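Local coordinates for MexT protein (PDB 6L33), which probably binds DNA through a part absent from this regulatory-domain chain and activates transcription of the MexEF-OprN efflux pump genes in Pseudomonas aeruginosa, at residues 8-13 and 196-201; 132-137 and 141-146. All coordinates share one frame; numbering follows the deposited sequence.

How the interactions relate
From the N terminus, the chain lays down strand 9-14 at once, but interaction 1 is completed only 183 residues later, when helix 193-203 packs on it; that long loop encloses almost the whole domain. Interaction 2 is nested inside, a short closure in which strand 129-134 is covered by the helix that follows it, 140-144. The two lie on opposite sides of the chain's centre, their centres about 31 Å apart, and each serves a different five-stranded mixed sheet. Interaction 1 thus ties the two chain ends together in one half of the two-lobed regulatory domain, while interaction 2 lies on the strand at the edge, within this chain, of the other half's sheet, which a strand of the second subunit extends.

Interaction 1: residues 8-13 and 196-201; sequences AVFRIG and RWLRSR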
loop_
_atom_site.group_PDB
_atom_site.type_symbol
_atom_site.label_atom_id
_atom_site.label_comp_id
_atom_site.label_asym_id
_atom_site.label_seq_id
_atom_site.Cartn_x
_atom_site.Cartn_y
_atom_site.Cartn_z
ATOM N N ALA B 8 -0.099 21.560 15.386
ATOM C CA ALA B 8 -1.240 21.085 14.623
ATOM C C ALA B 8 -0.919 19.769 13.927
ATOM O O ALA B 8 0.235 19.472 13.603
ATOM C CB ALA B 8 -1.666 22.130 13.590
ATOM N N VAL B 9 -1.958 18.972 13.709
ATOM C CA VAL B 9 -1.852 17.719 12.975
ATOM C C VAL B 9 -2.331 17.963 11.553
ATOM O O VAL B 9 -3.387 18.571 11.340
ATOM C CB VAL B 9 -2.666 16.603 13.649
ATOM C CG1 VAL B 9 -2.564 15.313 12.846
ATOM C CG2 VAL B 9 -2.186 16.389 15.078
ATOM N N PHE B 10 -1.552 17.505 10.579
ATOM C CA PHE B 10 -1.880 17.669 9.173
ATOM C C PHE B 10 -2.165 16.310 8.548
ATOM O O PHE B 10 -1.477 15.326 8.834
ATOM C CB PHE B 10 -0.746 18.375 8.426
ATOM C CG PHE B 10 -0.701 19.857 8.665
ATOM C CD1 PHE B 10 -1.827 20.636 8.461
ATOM C CD2 PHE B 10 0.460 20.468 9.105
ATOM C CE1 PHE B 10 -1.794 21.999 8.682
ATOM C CE2 PHE B 10 0.499 21.832 9.329
ATOM C CZ PHE B 10 -0.628 22.597 9.117
ATOM N N ARG B 11 -3.191 16.265 7.704
ATOM C CA ARG B 11 -3.630 15.038 7.050
ATOM C C ARG B 11 -3.545 15.234 5.545
ATOM O O ARG B 11 -4.220 16.108 4.989
ATOM C CB ARG B 11 -5.052 14.669 7.479
ATOM C CG ARG B 11 -5.166 14.291 8.950
ATOM C CD ARG B 11 -6.600 14.358 9.455
ATOM N NE ARG B 11 -6.681 14.067 10.886
ATOM C CZ ARG B 11 -6.576 14.984 11.845
ATOM N NH1 ARG B 11 -6.659 14.626 13.120
ATOM N NH2 ARG B 11 -6.394 16.260 11.530
ATOM N N ILE B 12 -2.705 14.431 4.890
ATOM C CA ILE B 12 -2.494 14.518 3.453
ATOM C C ILE B 12 -2.673 13.135 2.842
ATOM O O ILE B 12 -2.543 12.108 3.513
ATOM C CB ILE B 12 -1.102 15.086 3.093
ATOM C CG1 ILE B 12 -0.007 14.072 3.424
ATOM C CG2 ILE B 12 -0.848 16.400 3.816
ATOM C CD1 ILE B 12 1.386 14.529 3.025
ATOM N N GLY B 13 -2.979 13.122 1.547
ATOM C CA GLY B 13 -3.130 11.891 0.789
ATOM C C GLY B 13 -2.037 11.783 -0.262
ATOM O O GLY B 13 -1.733 12.753 -0.956
ATOM N N ARG B 196 -2.005 26.749 3.194
ATOM C CA ARG B 196 -1.121 27.346 2.198
ATOM C C ARG B 196 0.333 27.027 2.511
ATOM O O ARG B 196 1.132 26.746 1.609
ATOM C CB ARG B 196 -1.334 28.862 2.140
ATOM C CG ARG B 196 -0.151 29.653 1.579
ATOM C CD ARG B 196 0.721 30.266 2.679
ATOM N NE ARG B 196 2.012 30.710 2.158
ATOM C CZ ARG B 196 3.069 30.995 2.913
ATOM N NH1 ARG B 196 2.997 30.882 4.232
ATOM N NH2 ARG B 196 4.201 31.392 2.347
ATOM N N TRP B 197 0.689 27.061 3.795
ATOM C CA TRP B 197 2.056 26.774 4.207
ATOM C C TRP B 197 2.426 25.324 3.916
ATOM O O TRP B 197 3.501 25.046 3.372
ATOM C CB TRP B 197 2.215 27.092 5.693
ATOM C CG TRP B 197 3.542 26.734 6.251
ATOM C CD1 TRP B 197 4.692 27.461 6.160
ATOM C CD2 TRP B 197 3.864 25.561 7.002
ATOM N NE1 TRP B 197 5.713 26.810 6.807
ATOM C CE2 TRP B 197 5.231 25.639 7.330
ATOM C CE3 TRP B 197 3.130 24.449 7.423
ATOM C CZ2 TRP B 197 5.877 24.652 8.063
ATOM C CZ3 TRP B 197 3.773 23.470 8.150
ATOM C CH2 TRP B 197 5.129 23.582 8.470
ATOM N N LEU B 198 1.544 24.386 4.265
ATOM C CA LEU B 198 1.821 22.977 4.000
ATOM C C LEU B 198 1.953 22.717 2.505
ATOM O O LEU B 198 2.884 22.035 2.061
ATOM C CB LEU B 198 0.721 22.103 4.603
ATOM C CG LEU B 198 0.763 20.619 4.230
ATOM C CD1 LEU B 198 2.087 19.997 4.647
ATOM C CD2 LEU B 198 -0.406 19.878 4.857
ATOM N N ARG B 199 1.030 23.266 1.709
ATOM C CA ARG B 199 1.068 23.043 0.266
ATOM C C ARG B 199 2.320 23.648 -0.355
ATOM O O ARG B 199 2.937 23.039 -1.238
ATOM C CB ARG B 199 -0.191 23.613 -0.386
ATOM C CG ARG B 199 -1.477 22.963 0.100
ATOM C CD ARG B 199 -2.637 23.257 -0.832
ATOM N NE ARG B 199 -2.824 24.689 -1.042
ATOM C CZ ARG B 199 -3.650 25.449 -0.332
ATOM N NH1 ARG B 199 -4.373 24.916 0.646
ATOM N NH2 ARG B 199 -3.755 26.744 -0.598
ATOM N N SER B 200 2.714 24.844 0.090
ATOM C CA SER B 200 3.955 25.427 -0.410
ATOM C C SER B 200 5.159 24.587 -0.006
ATOM O O SER B 200 6.165 24.557 -0.726
ATOM C CB SER B 200 4.108 26.866 0.086
ATOM O OG SER B 200 4.267 26.920 1.493
ATOM N N ARG B 201 5.073 23.883 1.126
ATOM C CA ARG B 201 6.168 23.010 1.533
ATOM C C ARG B 201 6.200 21.729 0.705
ATOM O O ARG B 201 7.283 21.221 0.393
ATOM C CB ARG B 201 6.063 22.687 3.025
ATOM C CG ARG B 201 6.935 23.572 3.915
ATOM C CD ARG B 201 6.634 25.046 3.686
ATOM N NE ARG B 201 7.570 25.933 4.369
ATOM C CZ ARG B 201 7.533 27.259 4.285
ATOM N NH1 ARG B 201 6.604 27.852 3.547
ATOM N NH2 ARG B 201 8.422 27.994 4.940
#
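L198 and F10 carry most of this contact. L198 reaches from helix 193-203 toward strand 9-14, and its CD2 methyl lies 3.8 Å from CG of F10, an off-centre CH-pi contact with the methyl 30° off the ring normal. Having CG anti to the backbone N (chi1 171°) sends the leucine's branch out to the strand. The same methyl also meets CG2 of I12 at 3.7 Å, so one leucine branch serves two strand residues. F10 and I12, two apart on an extended strand, point to the same side, and both are bulky and apolar, which suits a surface buried against a helix.

W197 approaches F10 from another direction. CE2 of F10 comes to the edge of the indole, 3.8 Å from CZ3 of W197, and the two side chains cross at about a right angle. The indole's polar end is turned elsewhere: W197 NE1 is hydrogen-bonded to E33, which also forms a salt bridge with R201, whose CD lies over one indole face, toward its rim.

The strand and helix axes are 10.8 Å apart and inclined at 49°. This is the α/β packing of a Rossmann-like lobe of the LysR substrate-binding domain, its C-terminal helix covering the N-terminal strand.

Interaction 2: residues 132-137 and 141-146; sequences LAVPQF and GTLLAG
The backbone of V134 is hydrogen-bonded to both L106 and S108, which holds in the sheet the residue whose side chain meets L143 of the following helix. The contact belongs to a beta-alpha-beta crossover in one α/β lobe of the LysR substrate-binding domain: strand 129-134 leads through helix 140-144 to the parallel strand 150-154, with strand 103-107 lying between the two in the sheet.

L132 and V134 alternate with A133, so both face the helix, and L143 is the helix residue that answers them. With CG anti to the carbonyl carbon (chi1 -54°) and the chain extended beyond it, L143 brings CD1 against both strand side chains, over the place where their methyls meet. It runs past V134 in the opposite direction and crosses L132 at about a right angle. Branched aliphatic residues suit this place, because the contact is buried and purely apolar.

L132 has a second task. Together with A133 it pairs in a parallel ladder with a strand of the second subunit, so the sheet continues across the dimer interface, and its side chain packs on L39 of that subunit. Beyond the strand, the backbone N of F137 is hydrogen-bonded to D16, which follows strand 9-14 in the other lobe.

Three methyls meet at the centre: CD1 of L143 is 3.7 Å from CG1 of V134 and 3.9 Å from CD2 of L132, while CD2 of L132 is 3.8 Å from CG1 of V134.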
loop_
_atom_site.group_PDB
_atom_site.type_symbol
_atom_site.label_atom_id
_atom_site.label_comp_id
_atom_site.label_asym_id
_atom_site.label_seq_id
_atom_site.Cartn_x
_atom_site.Cartn_y
_atom_site.Cartn_z
ATOM N N LEU B 132 -3.944 -10.998 -12.664
ATOM C CA LEU B 132 -3.623 -10.481 -11.343
ATOM C C LEU B 132 -4.047 -9.025 -11.266
ATOM O O LEU B 132 -3.703 -8.226 -12.141
ATOM C CB LEU B 132 -2.126 -10.612 -11.052
ATOM C CG LEU B 132 -1.687 -10.193 -9.650
ATOM C CD1 LEU B 132 -2.147 -11.221 -8.629
ATOM C CD2 LEU B 132 -0.179 -10.005 -9.596
ATOM N N ALA B 133 -4.797 -8.689 -10.224
ATOM C CA ALA B 133 -5.159 -7.310 -9.928
ATOM C C ALA B 133 -4.611 -6.972 -8.551
ATOM O O ALA B 133 -4.936 -7.647 -7.569
ATOM C CB ALA B 133 -6.673 -7.108 -9.982
ATOM N N VAL B 134 -3.770 -5.947 -8.485
ATOM C CA VAL B 134 -3.177 -5.527 -7.218
ATOM C C VAL B 134 -3.621 -4.099 -6.926
ATOM O O VAL B 134 -3.895 -3.334 -7.863
ATOM C CB VAL B 134 -1.645 -5.650 -7.251
ATOM C CG1 VAL B 134 -1.243 -7.102 -7.478
ATOM C CG2 VAL B 134 -1.064 -4.753 -8.326
ATOM N N PRO B 135 -3.715 -3.699 -5.658
ATOM C CA PRO B 135 -4.219 -2.359 -5.321
ATOM C C PRO B 135 -3.165 -1.264 -5.231
ATOM O O PRO B 135 -3.504 -0.149 -4.822
ATOM C CB PRO B 135 -4.856 -2.596 -3.945
ATOM C CG PRO B 135 -4.007 -3.667 -3.332
ATOM C CD PRO B 135 -3.507 -4.534 -4.461
ATOM N N GLN B 136 -1.913 -1.531 -5.598
ATOM C CA GLN B 136 -0.861 -0.533 -5.468
ATOM C C GLN B 136 0.239 -0.818 -6.479
ATOM O O GLN B 136 0.273 -1.873 -7.118
ATOM C CB GLN B 136 -0.277 -0.514 -4.055
ATOM C CG GLN B 136 0.560 -1.736 -3.734
ATOM C CD GLN B 136 0.802 -1.898 -2.251
ATOM O OE1 GLN B 136 0.062 -1.362 -1.429
ATOM N NE2 GLN B 136 1.844 -2.642 -1.899
ATOM N N PHE B 137 1.159 0.139 -6.597
ATOM C CA PHE B 137 2.279 0.043 -7.523
ATOM C C PHE B 137 3.487 -0.652 -6.902
ATOM O O PHE B 137 4.069 -1.546 -7.521
ATOM C CB PHE B 137 2.671 1.439 -8.016
ATOM C CG PHE B 137 1.677 2.042 -8.960
ATOM C CD1 PHE B 137 1.503 1.515 -10.229
ATOM C CD2 PHE B 137 0.906 3.129 -8.577
ATOM C CE1 PHE B 137 0.583 2.063 -11.104
ATOM C CE2 PHE B 137 -0.016 3.682 -9.450
ATOM C CZ PHE B 137 -0.177 3.147 -10.715
ATOM N N GLY B 141 7.256 -5.506 -8.858
ATOM C CA GLY B 141 8.376 -6.241 -9.421
ATOM C C GLY B 141 8.581 -7.597 -8.778
ATOM O O GLY B 141 8.987 -8.551 -9.449
ATOM N N THR B 142 8.305 -7.704 -7.478
ATOM C CA THR B 142 8.386 -8.994 -6.805
ATOM C C THR B 142 7.311 -9.952 -7.306
ATOM O O THR B 142 7.501 -11.173 -7.275
ATOM C CB THR B 142 8.270 -8.799 -5.291
ATOM O OG1 THR B 142 9.341 -7.967 -4.834
ATOM C CG2 THR B 142 8.375 -10.120 -4.582
ATOM N N LEU B 143 6.188 -9.423 -7.790
ATOM C CA LEU B 143 5.122 -10.289 -8.275
ATOM C C LEU B 143 5.344 -10.726 -9.719
ATOM O O LEU B 143 4.908 -11.817 -10.103
ATOM C CB LEU B 143 3.770 -9.585 -8.132
ATOM C CG LEU B 143 3.439 -9.066 -6.730
ATOM C CD1 LEU B 143 1.987 -8.610 -6.651
ATOM C CD2 LEU B 143 3.734 -10.121 -5.667
ATOM N N LEU B 144 6.020 -9.910 -10.529
ATOM C CA LEU B 144 6.263 -10.271 -11.921
ATOM C C LEU B 144 7.528 -11.094 -12.121
ATOM O O LEU B 144 7.668 -11.735 -13.170
ATOM C CB LEU B 144 6.354 -9.017 -12.796
ATOM C CG LEU B 144 5.230 -7.989 -12.684
ATOM C CD1 LEU B 144 5.517 -6.795 -13.579
ATOM C CD2 LEU B 144 3.902 -8.621 -13.039
ATOM N N ALA B 145 8.441 -11.090 -11.148
ATOM C CA ALA B 145 9.742 -11.724 -11.323
ATOM C C ALA B 145 9.595 -13.201 -11.674
ATOM O O ALA B 145 8.779 -13.920 -11.092
ATOM C CB ALA B 145 10.580 -11.569 -10.052
ATOM N N GLY B 146 10.394 -13.651 -12.641
ATOM C CA GLY B 146 10.361 -15.041 -13.055
ATOM C C GLY B 146 9.110 -15.466 -13.787
ATOM O O GLY B 146 8.876 -16.670 -13.933
#